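Local coordinates for protein leucine--tRNA ligase (Agrobacterium radiobacter, PDB 5AH5) that probably joins leucine to tRNA(Leu) at the cost of ATP, as a class I aminoacyl-tRNA synthetase with an additional editing domain, at residues Phe244-Ala252 with Ser387-Leu398; Ala681-Leu692 with Ser707-Phe718. All blocks are in the same frame, centred on the assembly; numbering follows the deposited sequence.

Contact 1: residues Phe244-Ala252 with Ser387-Leu398. With nucleotides of chain D.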
loop_
_atom_site.group_PDB
_atom_site.type_symbol
_atom_site.label_atom_id
_atom_site.label_comp_id
_atom_site.label_asym_id
_atom_site.label_seq_id
_atom_site.Cartn_x
_atom_site.Cartn_y
_atom_site.Cartn_z
ATOM N N PHE B 244 -11.637 -31.016 -15.033
ATOM C CA PHE B 244 -11.589 -29.636 -15.540
ATOM C C PHE B 244 -10.536 -29.502 -16.652
ATOM O O PHE B 244 -9.383 -29.937 -16.490
ATOM C CB PHE B 244 -11.318 -28.636 -14.400
ATOM C CG PHE B 244 -11.153 -27.200 -14.865
ATOM C CD1 PHE B 244 -12.273 -26.392 -15.107
ATOM C CD2 PHE B 244 -9.872 -26.653 -15.055
ATOM C CE1 PHE B 244 -12.116 -25.085 -15.541
ATOM C CE2 PHE B 244 -9.714 -25.344 -15.488
ATOM C CZ PHE B 244 -10.837 -24.559 -15.729
ATOM N N THR B 245 -10.940 -28.901 -17.774
ATOM C CA THR B 245 -10.009 -28.625 -18.869
ATOM C C THR B 245 -10.378 -27.329 -19.625
ATOM O O THR B 245 -11.532 -26.852 -19.595
ATOM C CB THR B 245 -9.891 -29.869 -19.819
ATOM O OG1 THR B 245 -8.592 -29.940 -20.464
ATOM C CG2 THR B 245 -11.050 -29.914 -20.836
ATOM N N THR B 246 -9.355 -26.761 -20.260
ATOM C CA THR B 246 -9.505 -25.689 -21.238
ATOM C C THR B 246 -9.611 -26.266 -22.665
ATOM O O THR B 246 -10.289 -25.689 -23.518
ATOM C CB THR B 246 -8.326 -24.699 -21.146
ATOM O OG1 THR B 246 -7.090 -25.392 -21.370
ATOM C CG2 THR B 246 -8.296 -24.015 -19.761
ATOM N N ARG B 247 -8.944 -27.400 -22.915
ATOM C CA ARG B 247 -9.040 -28.119 -24.194
ATOM C C ARG B 247 -10.185 -29.147 -24.180
ATOM O O ARG B 247 -9.940 -30.339 -24.330
ATOM C CB ARG B 247 -7.705 -28.834 -24.528
ATOM C CG ARG B 247 -6.433 -27.989 -24.492
ATOM C CD ARG B 247 -6.581 -26.598 -25.116
ATOM N NE ARG B 247 -7.254 -26.585 -26.420
ATOM C CZ ARG B 247 -6.698 -26.917 -27.589
ATOM N NH1 ARG B 247 -5.430 -27.318 -27.671
ATOM N NH2 ARG B 247 -7.431 -26.856 -28.697
ATOM N N LEU B 248 -11.430 -28.700 -24.001
ATOM C CA LEU B 248 -12.578 -29.620 -24.019
ATOM C C LEU B 248 -12.617 -30.348 -25.357
ATOM O O LEU B 248 -12.919 -31.546 -25.416
ATOM C CB LEU B 248 -13.906 -28.886 -23.793
ATOM C CG LEU B 248 -15.210 -29.699 -23.938
ATOM C CD1 LEU B 248 -15.190 -30.934 -23.060
ATOM C CD2 LEU B 248 -16.451 -28.872 -23.617
ATOM N N ASP B 249 -12.293 -29.601 -26.419
ATOM C CA ASP B 249 -12.116 -30.132 -27.774
ATOM C C ASP B 249 -11.519 -31.554 -27.837
ATOM O O ASP B 249 -12.027 -32.386 -28.583
ATOM C CB ASP B 249 -11.321 -29.143 -28.667
ATOM C CG ASP B 249 -9.935 -28.806 -28.120
ATOM O OD1 ASP B 249 -8.967 -29.537 -28.418
ATOM O OD2 ASP B 249 -9.804 -27.775 -27.430
ATOM N N THR B 250 -10.506 -31.859 -27.027
ATOM C CA THR B 250 -9.890 -33.194 -27.036
ATOM C C THR B 250 -10.561 -34.240 -26.102
ATOM O O THR B 250 -9.895 -35.180 -25.667
ATOM C CB THR B 250 -8.383 -33.091 -26.694
ATOM O OG1 THR B 250 -8.235 -32.491 -25.406
ATOM C CG2 THR B 250 -7.628 -32.249 -27.726
ATOM N N LEU B 251 -11.869 -34.114 -25.840
ATOM C CA LEU B 251 -12.585 -34.973 -24.858
ATOM C C LEU B 251 -12.641 -36.474 -25.198
ATOM O O LEU B 251 -12.434 -37.336 -24.327
ATOM C CB LEU B 251 -14.021 -34.456 -24.649
ATOM C CG LEU B 251 -14.979 -35.226 -23.727
ATOM C CD1 LEU B 251 -14.353 -35.519 -22.368
ATOM C CD2 LEU B 251 -16.277 -34.443 -23.556
ATOM N N ALA B 252 -12.960 -36.776 -26.453
ATOM C CA ALA B 252 -12.948 -38.155 -26.947
ATOM C C ALA B 252 -11.511 -38.700 -27.067
ATOM O O ALA B 252 -11.298 -39.914 -27.043
ATOM C CB ALA B 252 -13.677 -38.246 -28.282
ATOM N N SER B 387 -10.724 -26.406 -33.515
ATOM C CA SER B 387 -11.285 -26.668 -32.157
ATOM C C SER B 387 -12.344 -25.735 -31.505
ATOM O O SER B 387 -13.187 -26.227 -30.750
ATOM C CB SER B 387 -10.102 -26.828 -31.169
ATOM O OG SER B 387 -9.043 -25.920 -31.446
ATOM N N SER B 388 -12.303 -24.425 -31.765
ATOM C CA SER B 388 -13.017 -23.422 -30.926
ATOM C C SER B 388 -14.532 -23.574 -30.865
ATOM O O SER B 388 -15.097 -23.734 -29.789
ATOM C CB SER B 388 -12.693 -21.997 -31.385
ATOM O OG SER B 388 -11.301 -21.755 -31.330
ATOM N N ALA B 389 -15.180 -23.520 -32.023
ATOM C CA ALA B 389 -16.628 -23.737 -32.115
ATOM C C ALA B 389 -17.035 -25.199 -31.856
ATOM O O ALA B 389 -18.230 -25.491 -31.759
ATOM C CB ALA B 389 -17.153 -23.269 -33.467
ATOM N N ALA B 390 -16.058 -26.112 -31.776
ATOM C CA ALA B 390 -16.282 -27.469 -31.233
ATOM C C ALA B 390 -16.582 -27.435 -29.727
ATOM O O ALA B 390 -17.472 -28.153 -29.251
ATOM C CB ALA B 390 -15.090 -28.389 -31.519
ATOM N N ARG B 391 -15.841 -26.595 -28.998
ATOM C CA ARG B 391 -16.054 -26.385 -27.555
ATOM C C ARG B 391 -17.444 -25.786 -27.268
ATOM O O ARG B 391 -18.061 -26.135 -26.264
ATOM C CB ARG B 391 -14.971 -25.479 -26.940
ATOM C CG ARG B 391 -13.519 -25.854 -27.241
ATOM C CD ARG B 391 -12.540 -25.130 -26.315
ATOM N NE ARG B 391 -11.212 -24.929 -26.925
ATOM C CZ ARG B 391 -10.708 -23.771 -27.387
ATOM N NH1 ARG B 391 -11.390 -22.618 -27.338
ATOM N NH2 ARG B 391 -9.480 -23.766 -27.911
ATOM N N GLU B 392 -17.916 -24.888 -28.146
ATOM C CA GLU B 392 -19.280 -24.313 -28.065
ATOM C C GLU B 392 -20.391 -25.391 -28.055
ATOM O O GLU B 392 -21.170 -25.463 -27.100
ATOM C CB GLU B 392 -19.544 -23.299 -29.211
ATOM C CG GLU B 392 -19.103 -21.852 -28.960
ATOM C CD GLU B 392 -19.443 -20.898 -30.122
ATOM O OE1 GLU B 392 -19.042 -21.171 -31.281
ATOM O OE2 GLU B 392 -20.103 -19.859 -29.884
ATOM N N ILE B 393 -20.457 -26.207 -29.118
ATOM C CA ILE B 393 -21.495 -27.272 -29.271
ATOM C C ILE B 393 -21.358 -28.433 -28.260
ATOM O O ILE B 393 -22.374 -28.986 -27.814
ATOM C CB ILE B 393 -21.597 -27.817 -30.745
ATOM C CG1 ILE B 393 -22.792 -28.779 -30.944
ATOM C CG2 ILE B 393 -20.325 -28.540 -31.179
ATOM C CD1 ILE B 393 -24.151 -28.236 -30.537
ATOM N N LEU B 394 -20.121 -28.800 -27.914
ATOM C CA LEU B 394 -19.865 -29.853 -26.910
ATOM C C LEU B 394 -20.559 -29.579 -25.567
ATOM O O LEU B 394 -21.307 -30.428 -25.066
ATOM C CB LEU B 394 -18.357 -30.038 -26.690
ATOM C CG LEU B 394 -17.646 -30.888 -27.746
ATOM C CD1 LEU B 394 -16.151 -30.581 -27.854
ATOM C CD2 LEU B 394 -17.872 -32.363 -27.444
ATOM N N ILE B 395 -20.319 -28.385 -25.016
ATOM C CA ILE B 395 -20.879 -27.976 -23.713
ATOM C C ILE B 395 -22.394 -27.760 -23.762
ATOM O O ILE B 395 -23.055 -27.863 -22.732
ATOM C CB ILE B 395 -20.163 -26.711 -23.132
ATOM C CG1 ILE B 395 -20.170 -26.730 -21.597
ATOM C CG2 ILE B 395 -20.762 -25.403 -23.659
ATOM C CD1 ILE B 395 -19.140 -27.658 -20.987
ATOM N N ALA B 396 -22.928 -27.442 -24.944
ATOM C CA ALA B 396 -24.375 -27.355 -25.141
ATOM C C ALA B 396 -25.017 -28.722 -24.913
ATOM O O ALA B 396 -25.963 -28.834 -24.131
ATOM C CB ALA B 396 -24.710 -26.831 -26.532
ATOM N N HIS B 397 -24.482 -29.746 -25.583
ATOM C CA HIS B 397 -24.930 -31.142 -25.409
ATOM C C HIS B 397 -24.817 -31.588 -23.949
ATOM O O HIS B 397 -25.755 -32.176 -23.391
ATOM C CB HIS B 397 -24.130 -32.086 -26.335
ATOM C CG HIS B 397 -24.394 -33.549 -26.111
ATOM N ND1 HIS B 397 -25.655 -34.060 -25.881
ATOM C CD2 HIS B 397 -23.554 -34.613 -26.105
ATOM C CE1 HIS B 397 -25.579 -35.370 -25.725
ATOM N NE2 HIS B 397 -24.314 -35.732 -25.857
ATOM N N LEU B 398 -23.677 -31.282 -23.334
ATOM C CA LEU B 398 -23.396 -31.717 -21.969
ATOM C C LEU B 398 -24.281 -30.990 -20.938
ATOM O O LEU B 398 -24.884 -31.630 -20.085
ATOM C CB LEU B 398 -21.898 -31.557 -21.658
ATOM C CG LEU B 398 -20.937 -32.401 -22.527
ATOM C CD1 LEU B 398 -19.529 -31.822 -22.585
ATOM C CD2 LEU B 398 -20.873 -33.845 -22.057
ATOM P P A D 84 -2.953 -23.967 -18.058
ATOM O OP1 A D 84 -3.016 -23.150 -19.294
ATOM O OP2 A D 84 -3.791 -23.622 -16.876
ATOM O "O5'" A D 84 -3.327 -25.445 -18.520
ATOM C "C5'" A D 84 -4.708 -25.878 -18.553
ATOM C "C4'" A D 84 -4.771 -27.384 -18.609
ATOM O "O4'" A D 84 -4.132 -27.941 -17.428
ATOM C "C3'" A D 84 -6.155 -28.025 -18.596
ATOM O "O3'" A D 84 -6.783 -28.015 -19.872
ATOM C "C2'" A D 84 -5.821 -29.445 -18.165
ATOM O "O2'" A D 84 -5.358 -30.202 -19.272
ATOM C "C1'" A D 84 -4.714 -29.198 -17.130
ATOM N N9 A D 84 -5.139 -29.195 -15.727
ATOM C C8 A D 84 -6.397 -29.001 -15.203
ATOM N N7 A D 84 -6.446 -29.092 -13.894
ATOM C C5 A D 84 -5.132 -29.352 -13.529
ATOM C C6 A D 84 -4.520 -29.555 -12.278
ATOM N N6 A D 84 -5.176 -29.508 -11.115
ATOM N N1 A D 84 -3.189 -29.797 -12.262
ATOM C C2 A D 84 -2.527 -29.832 -13.428
ATOM N N3 A D 84 -2.989 -29.646 -14.665
ATOM C C4 A D 84 -4.316 -29.419 -14.647
#
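Asp249 and Arg391 hold the polar end of this contact with a salt bridge, Arg391 NE donating to Asp249 OD2 over 3.2 Å and nearly straight at 165°. The carboxylate oxygen lies close to the guanidinium plane but receives the proton on its anti side. Asp249 keeps CG between its backbone N and carbonyl carbon (chi1 59°), and the two side chains lie side by side, pointing the same way, with carboxylate and guanidinium planes 55° apart. The same OD2 takes a second salt bridge, its hydrogen bond weak in angle, from Arg247 NH2 at 2.8 Å, so one carboxylate oxygen serves two arginines in a three-residue network. Their NH2 atoms come within 3.8 Å of each other, a closeness that the shared negative charge probably makes tolerable. Beside the charged cluster, Leu248 CD2 packs on Leu394 CB at 3.8 Å and on Ile395 CD1, branched apolar side chains suited to the inner side of helix 388-400. All this belongs to the editing domain, which, as in other leucyl-tRNA synthetases, probably deacylates mischarged tRNA; the helix lies against the turn that follows strand 243-245. Further out, Leu251 CD2 extends the apolar strip to Leu398 CD1, while Ala228 of strand 224-234 backs both Leu248 and Ile395. On its RNA side the turn grips O3' of A84 of chain D by three bonds: from Thr246 N at 2.9 Å, and with Thr245 OG1 at 2.7 Å and Thr246 OG1 at 3.0 Å.

Contact 2: residues Ala681-Leu692 with Ser707-Phe718. With nucleotides of chain D.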
loop_
_atom_site.group_PDB
_atom_site.type_symbol
_atom_site.label_atom_id
_atom_site.label_comp_id
_atom_site.label_asym_id
_atom_site.label_seq_id
_atom_site.Cartn_x
_atom_site.Cartn_y
_atom_site.Cartn_z
ATOM N N ALA B 681 9.613 19.410 -6.458
ATOM C CA ALA B 681 9.153 20.583 -5.688
ATOM C C ALA B 681 10.292 21.263 -4.936
ATOM O O ALA B 681 10.396 22.504 -4.810
ATOM C CB ALA B 681 8.042 20.149 -4.728
ATOM N N ILE B 682 11.171 20.451 -4.372
ATOM C CA ILE B 682 12.248 20.975 -3.616
ATOM C C ILE B 682 13.215 21.677 -4.620
ATOM O O ILE B 682 13.804 22.704 -4.308
ATOM C CB ILE B 682 12.968 19.856 -2.780
ATOM C CG1 ILE B 682 12.066 19.429 -1.571
ATOM C CG2 ILE B 682 14.262 20.393 -2.225
ATOM C CD1 ILE B 682 12.556 18.156 -0.872
ATOM N N ALA B 683 13.445 21.091 -5.777
ATOM C CA ALA B 683 14.301 21.791 -6.825
ATOM C C ALA B 683 13.777 23.179 -7.173
ATOM O O ALA B 683 14.539 24.132 -7.283
ATOM C CB ALA B 683 14.424 20.952 -8.058
ATOM N N ALA B 684 12.460 23.311 -7.218
ATOM C CA ALA B 684 11.821 24.587 -7.495
ATOM C C ALA B 684 12.097 25.575 -6.432
ATOM O O ALA B 684 12.327 26.736 -6.714
ATOM C CB ALA B 684 10.346 24.388 -7.688
ATOM N N ILE B 685 12.144 25.138 -5.175
ATOM C CA ILE B 685 12.463 26.046 -4.074
ATOM C C ILE B 685 13.929 26.440 -4.039
ATOM O O ILE B 685 14.304 27.564 -3.642
ATOM C CB ILE B 685 12.035 25.398 -2.709
ATOM C CG1 ILE B 685 10.492 25.255 -2.604
ATOM C CG2 ILE B 685 12.575 26.197 -1.548
ATOM C CD1 ILE B 685 10.001 24.193 -1.615
ATOM N N MET B 686 14.801 25.485 -4.303
ATOM C CA MET B 686 16.223 25.828 -4.509
ATOM C C MET B 686 16.427 26.834 -5.727
ATOM O O MET B 686 17.238 27.745 -5.637
ATOM C CB MET B 686 17.052 24.579 -4.776
ATOM C CG MET B 686 17.156 23.614 -3.583
ATOM S SD MET B 686 18.299 22.240 -3.841
ATOM C CE MET B 686 17.118 21.186 -4.506
ATOM N N SER B 687 15.668 26.677 -6.795
ATOM C CA SER B 687 15.701 27.653 -7.943
ATOM C C SER B 687 15.369 29.014 -7.446
ATOM O O SER B 687 16.093 29.939 -7.717
ATOM C CB SER B 687 14.706 27.320 -9.045
ATOM O OG SER B 687 15.183 26.270 -9.851
ATOM N N VAL B 688 14.315 29.123 -6.642
ATOM C CA VAL B 688 13.937 30.429 -6.067
ATOM C C VAL B 688 15.019 30.974 -5.192
ATOM O O VAL B 688 15.318 32.192 -5.214
ATOM C CB VAL B 688 12.587 30.340 -5.321
ATOM C CG1 VAL B 688 12.321 31.524 -4.419
ATOM C CG2 VAL B 688 11.468 30.138 -6.341
ATOM N N THR B 689 15.617 30.093 -4.392
ATOM C CA THR B 689 16.663 30.497 -3.515
ATOM C C THR B 689 17.839 31.045 -4.339
ATOM O O THR B 689 18.401 32.040 -3.989
ATOM C CB THR B 689 17.151 29.300 -2.639
ATOM O OG1 THR B 689 16.008 28.683 -1.996
ATOM C CG2 THR B 689 18.203 29.740 -1.669
ATOM N N ASN B 690 18.221 30.366 -5.405
ATOM C CA ASN B 690 19.324 30.858 -6.247
ATOM C C ASN B 690 18.973 32.195 -6.866
ATOM O O ASN B 690 19.804 33.086 -6.869
ATOM C CB ASN B 690 19.710 29.863 -7.309
ATOM C CG ASN B 690 20.200 28.555 -6.721
ATOM O OD1 ASN B 690 20.773 28.513 -5.624
ATOM N ND2 ASN B 690 19.997 27.483 -7.467
ATOM N N LEU B 691 17.710 32.337 -7.262
ATOM C CA LEU B 691 17.184 33.543 -7.869
ATOM C C LEU B 691 17.373 34.700 -6.976
ATOM O O LEU B 691 17.845 35.780 -7.423
ATOM C CB LEU B 691 15.708 33.402 -8.215
ATOM C CG LEU B 691 15.069 34.645 -8.843
ATOM C CD1 LEU B 691 15.665 34.847 -10.240
ATOM C CD2 LEU B 691 13.555 34.526 -8.872
ATOM N N LEU B 692 17.054 34.498 -5.699
ATOM C CA LEU B 692 17.146 35.584 -4.741
ATOM C C LEU B 692 18.576 35.956 -4.352
ATOM O O LEU B 692 18.848 37.109 -3.976
ATOM C CB LEU B 692 16.311 35.279 -3.505
ATOM C CG LEU B 692 14.808 35.174 -3.738
ATOM C CD1 LEU B 692 14.112 34.925 -2.412
ATOM C CD2 LEU B 692 14.263 36.429 -4.403
ATOM N N SER B 707 9.295 37.856 -1.082
ATOM C CA SER B 707 9.846 36.680 -1.702
ATOM C C SER B 707 10.426 35.720 -0.693
ATOM O O SER B 707 10.370 34.539 -0.912
ATOM C CB SER B 707 10.972 37.040 -2.681
ATOM O OG SER B 707 10.480 37.850 -3.721
ATOM N N LEU B 708 11.096 36.264 0.304
ATOM C CA LEU B 708 11.740 35.507 1.322
ATOM C C LEU B 708 10.685 34.840 2.214
ATOM O O LEU B 708 10.817 33.674 2.532
ATOM C CB LEU B 708 12.632 36.417 2.161
ATOM C CG LEU B 708 13.912 36.931 1.456
ATOM C CD1 LEU B 708 14.602 37.914 2.357
ATOM C CD2 LEU B 708 14.868 35.825 1.109
ATOM N N ARG B 709 9.670 35.598 2.621
ATOM C CA ARG B 709 8.554 35.064 3.379
ATOM C C ARG B 709 7.765 34.031 2.557
ATOM O O ARG B 709 7.359 32.999 3.073
ATOM C CB ARG B 709 7.657 36.183 3.904
ATOM C CG ARG B 709 8.380 36.981 4.963
ATOM C CD ARG B 709 7.488 37.471 6.077
ATOM N NE ARG B 709 8.282 38.293 6.994
ATOM C CZ ARG B 709 8.520 39.599 6.840
ATOM N NH1 ARG B 709 8.069 40.258 5.761
ATOM N NH2 ARG B 709 9.234 40.229 7.736
ATOM N N LEU B 710 7.671 34.244 1.262
ATOM C CA LEU B 710 7.008 33.291 0.412
ATOM C C LEU B 710 7.821 32.000 0.295
ATOM O O LEU B 710 7.247 30.922 0.331
ATOM C CB LEU B 710 6.738 33.927 -0.926
ATOM C CG LEU B 710 5.585 33.533 -1.822
ATOM C CD1 LEU B 710 4.243 33.545 -1.080
ATOM C CD2 LEU B 710 5.551 34.493 -3.030
ATOM N N LEU B 711 9.147 32.124 0.197
ATOM C CA LEU B 711 10.068 31.015 0.104
ATOM C C LEU B 711 9.909 30.064 1.327
ATOM O O LEU B 711 9.859 28.876 1.164
ATOM C CB LEU B 711 11.529 31.528 0.081
ATOM C CG LEU B 711 12.666 30.507 0.037
ATOM C CD1 LEU B 711 12.383 29.519 -1.046
ATOM C CD2 LEU B 711 14.021 31.153 -0.183
ATOM N N VAL B 712 9.871 30.631 2.516
ATOM C CA VAL B 712 9.729 29.857 3.772
ATOM C C VAL B 712 8.333 29.230 3.916
ATOM O O VAL B 712 8.183 28.126 4.527
ATOM C CB VAL B 712 10.170 30.755 4.923
ATOM C CG1 VAL B 712 9.334 30.615 6.172
ATOM C CG2 VAL B 712 11.630 30.464 5.199
ATOM N N ARG B 713 7.312 29.890 3.355
ATOM C CA ARG B 713 5.995 29.292 3.300
ATOM C C ARG B 713 5.954 28.036 2.459
ATOM O O ARG B 713 5.400 27.016 2.878
ATOM C CB ARG B 713 4.948 30.249 2.855
ATOM C CG ARG B 713 4.744 31.368 3.834
ATOM C CD ARG B 713 3.324 31.861 3.760
ATOM N NE ARG B 713 3.113 32.910 2.835
ATOM C CZ ARG B 713 1.943 33.260 2.281
ATOM N NH1 ARG B 713 0.781 32.603 2.448
ATOM N NH2 ARG B 713 1.971 34.304 1.480
ATOM N N LEU B 714 6.600 28.068 1.306
ATOM C CA LEU B 714 6.661 26.880 0.436
ATOM C C LEU B 714 7.583 25.754 0.987
ATOM O O LEU B 714 7.403 24.629 0.659
ATOM C CB LEU B 714 7.143 27.263 -0.983
ATOM C CG LEU B 714 6.205 28.292 -1.682
ATOM C CD1 LEU B 714 6.877 28.870 -2.959
ATOM C CD2 LEU B 714 4.850 27.685 -2.007
ATOM N N LEU B 715 8.624 26.130 1.696
ATOM C CA LEU B 715 9.623 25.258 2.218
ATOM C C LEU B 715 9.092 24.481 3.460
ATOM O O LEU B 715 9.508 23.368 3.665
ATOM C CB LEU B 715 10.869 26.071 2.624
ATOM C CG LEU B 715 12.010 25.289 3.178
ATOM C CD1 LEU B 715 12.547 24.300 2.201
ATOM C CD2 LEU B 715 13.092 26.190 3.771
ATOM N N ALA B 716 8.138 25.075 4.169
ATOM C CA ALA B 716 7.614 24.586 5.461
ATOM C C ALA B 716 7.180 23.151 5.534
ATOM O O ALA B 716 7.443 22.559 6.542
ATOM C CB ALA B 716 6.488 25.465 5.972
ATOM N N PRO B 717 6.474 22.628 4.520
ATOM C CA PRO B 717 6.091 21.261 4.531
ATOM C C PRO B 717 7.268 20.280 4.497
ATOM O O PRO B 717 7.130 19.152 5.056
ATOM C CB PRO B 717 5.233 21.107 3.282
ATOM C CG PRO B 717 4.691 22.448 2.977
ATOM C CD PRO B 717 5.768 23.383 3.447
ATOM N N PHE B 718 8.386 20.710 3.894
ATOM C CA PHE B 718 9.598 19.921 3.690
ATOM C C PHE B 718 10.543 20.043 4.822
ATOM O O PHE B 718 11.159 19.050 5.231
ATOM C CB PHE B 718 10.350 20.336 2.340
ATOM C CG PHE B 718 9.461 20.287 1.159
ATOM C CD1 PHE B 718 9.261 19.120 0.501
ATOM C CD2 PHE B 718 8.778 21.428 0.755
ATOM C CE1 PHE B 718 8.420 19.055 -0.568
ATOM C CE2 PHE B 718 7.909 21.376 -0.311
ATOM C CZ PHE B 718 7.739 20.195 -0.976
ATOM P P C D 24 18.906 25.053 -12.777
ATOM O OP1 C D 24 18.723 26.428 -12.352
ATOM O OP2 C D 24 20.118 24.549 -13.381
ATOM O "O5'" C D 24 18.749 24.122 -11.470
ATOM C "C5'" C D 24 17.669 24.333 -10.539
ATOM C "C4'" C D 24 17.635 23.200 -9.503
ATOM O "O4'" C D 24 17.185 21.976 -10.127
ATOM C "C3'" C D 24 18.970 22.815 -8.919
ATOM O "O3'" C D 24 19.315 23.831 -7.984
ATOM C "C2'" C D 24 18.669 21.434 -8.393
ATOM O "O2'" C D 24 17.778 21.384 -7.290
ATOM C "C1'" C D 24 17.839 20.880 -9.542
ATOM N N1 C D 24 18.635 20.189 -10.556
ATOM C C2 C D 24 19.050 18.899 -10.256
ATOM O O2 C D 24 18.699 18.398 -9.174
ATOM N N3 C D 24 19.803 18.224 -11.147
ATOM C C4 C D 24 20.164 18.808 -12.299
ATOM N N4 C D 24 20.874 18.088 -13.177
ATOM C C5 C D 24 19.796 20.149 -12.607
ATOM C C6 C D 24 19.037 20.797 -11.716
ATOM P P A D 25 20.758 23.873 -7.457
ATOM O OP1 A D 25 20.874 24.985 -6.538
ATOM O OP2 A D 25 21.638 23.663 -8.598
ATOM O "O5'" A D 25 20.792 22.510 -6.615
ATOM C "C5'" A D 25 22.001 21.901 -6.280
ATOM C "C4'" A D 25 21.761 20.486 -5.839
ATOM O "O4'" A D 25 21.075 19.778 -6.896
ATOM C "C3'" A D 25 23.069 19.736 -5.636
ATOM O "O3'" A D 25 23.549 19.916 -4.328
ATOM C "C2'" A D 25 22.711 18.312 -5.986
ATOM O "O2'" A D 25 22.198 17.559 -4.940
ATOM C "C1'" A D 25 21.670 18.512 -7.086
ATOM N N9 A D 25 22.228 18.450 -8.430
ATOM C C8 A D 25 22.330 19.445 -9.377
ATOM N N7 A D 25 22.831 19.035 -10.515
ATOM C C5 A D 25 23.114 17.694 -10.293
ATOM C C6 A D 25 23.666 16.694 -11.112
ATOM N N6 A D 25 24.051 16.901 -12.367
ATOM N N1 A D 25 23.771 15.442 -10.599
ATOM C C2 A D 25 23.372 15.233 -9.339
ATOM N N3 A D 25 22.848 16.094 -8.471
ATOM C C4 A D 25 22.707 17.310 -9.029
#
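Ile685 of helix 678-695 packs against Leu711, Leu714 and Phe718 across the interface. Its CB points toward them and splits into two branches. CG2, anti to the backbone N, meets Leu711 CD1 at 3.4 Å, tighter than usual for two carbons. The other branch starts at CG1, 4.2 Å from Leu714 CB, and ends at CD1, which rests near Leu714 O and 3.7 Å from Phe718 CE2. A beta-branched residue thus fills two directions at once. Leu711 answers from helix 701-715 as a knob in the hole formed by Ile685, Val688, Thr689 and Leu692; its CD2 lies 3.7 Å from Thr689 OG1. That hydroxyl suits a buried place because it is turned back on its own helix, donating to Ile685 O at 2.6 Å, and it also bonds with Tyr622. At one end Ile682 CG1 sits over a face of the Phe718 ring, a CH-pi contact 3.9 Å from the centroid, with Ala681 CB near CZ; alanine is small enough to let the ring approach its helix. At the other end Leu692 CD1 meets Leu708 CD2. The outer side of helix 678-695 faces RNA: Asn690 ND2 donates to OP1 of A25 of chain D at 2.8 Å, almost perfectly straight. Two helices antiparallel at 163° with a leucine knob between them fit the helical bundle that forms the anticodon-binding domain of leucyl-tRNA synthetase and its close class I relatives.

From the N terminus, the chain first passes through catalytic-domain segments before entering the editing domain, where contact 1 closes a loop of 134 intervening residues, part of it not modelled, and brings helix 388-400 back beside the turn after strand 243-245. The chain then returns to the catalytic core and continues into the anticodon-binding domain. There contact 2 closes a hairpin of two successive helices, 14 residues separating its segments, nine of them helical. The two loops lie in series, neither nesting nor crossing, and their centres are 68 Å apart on opposite sides of the chain's centre. Both regions touch chain D, contact 1 through A84 and contact 2 through C24 and A25, so a single tRNA spans them.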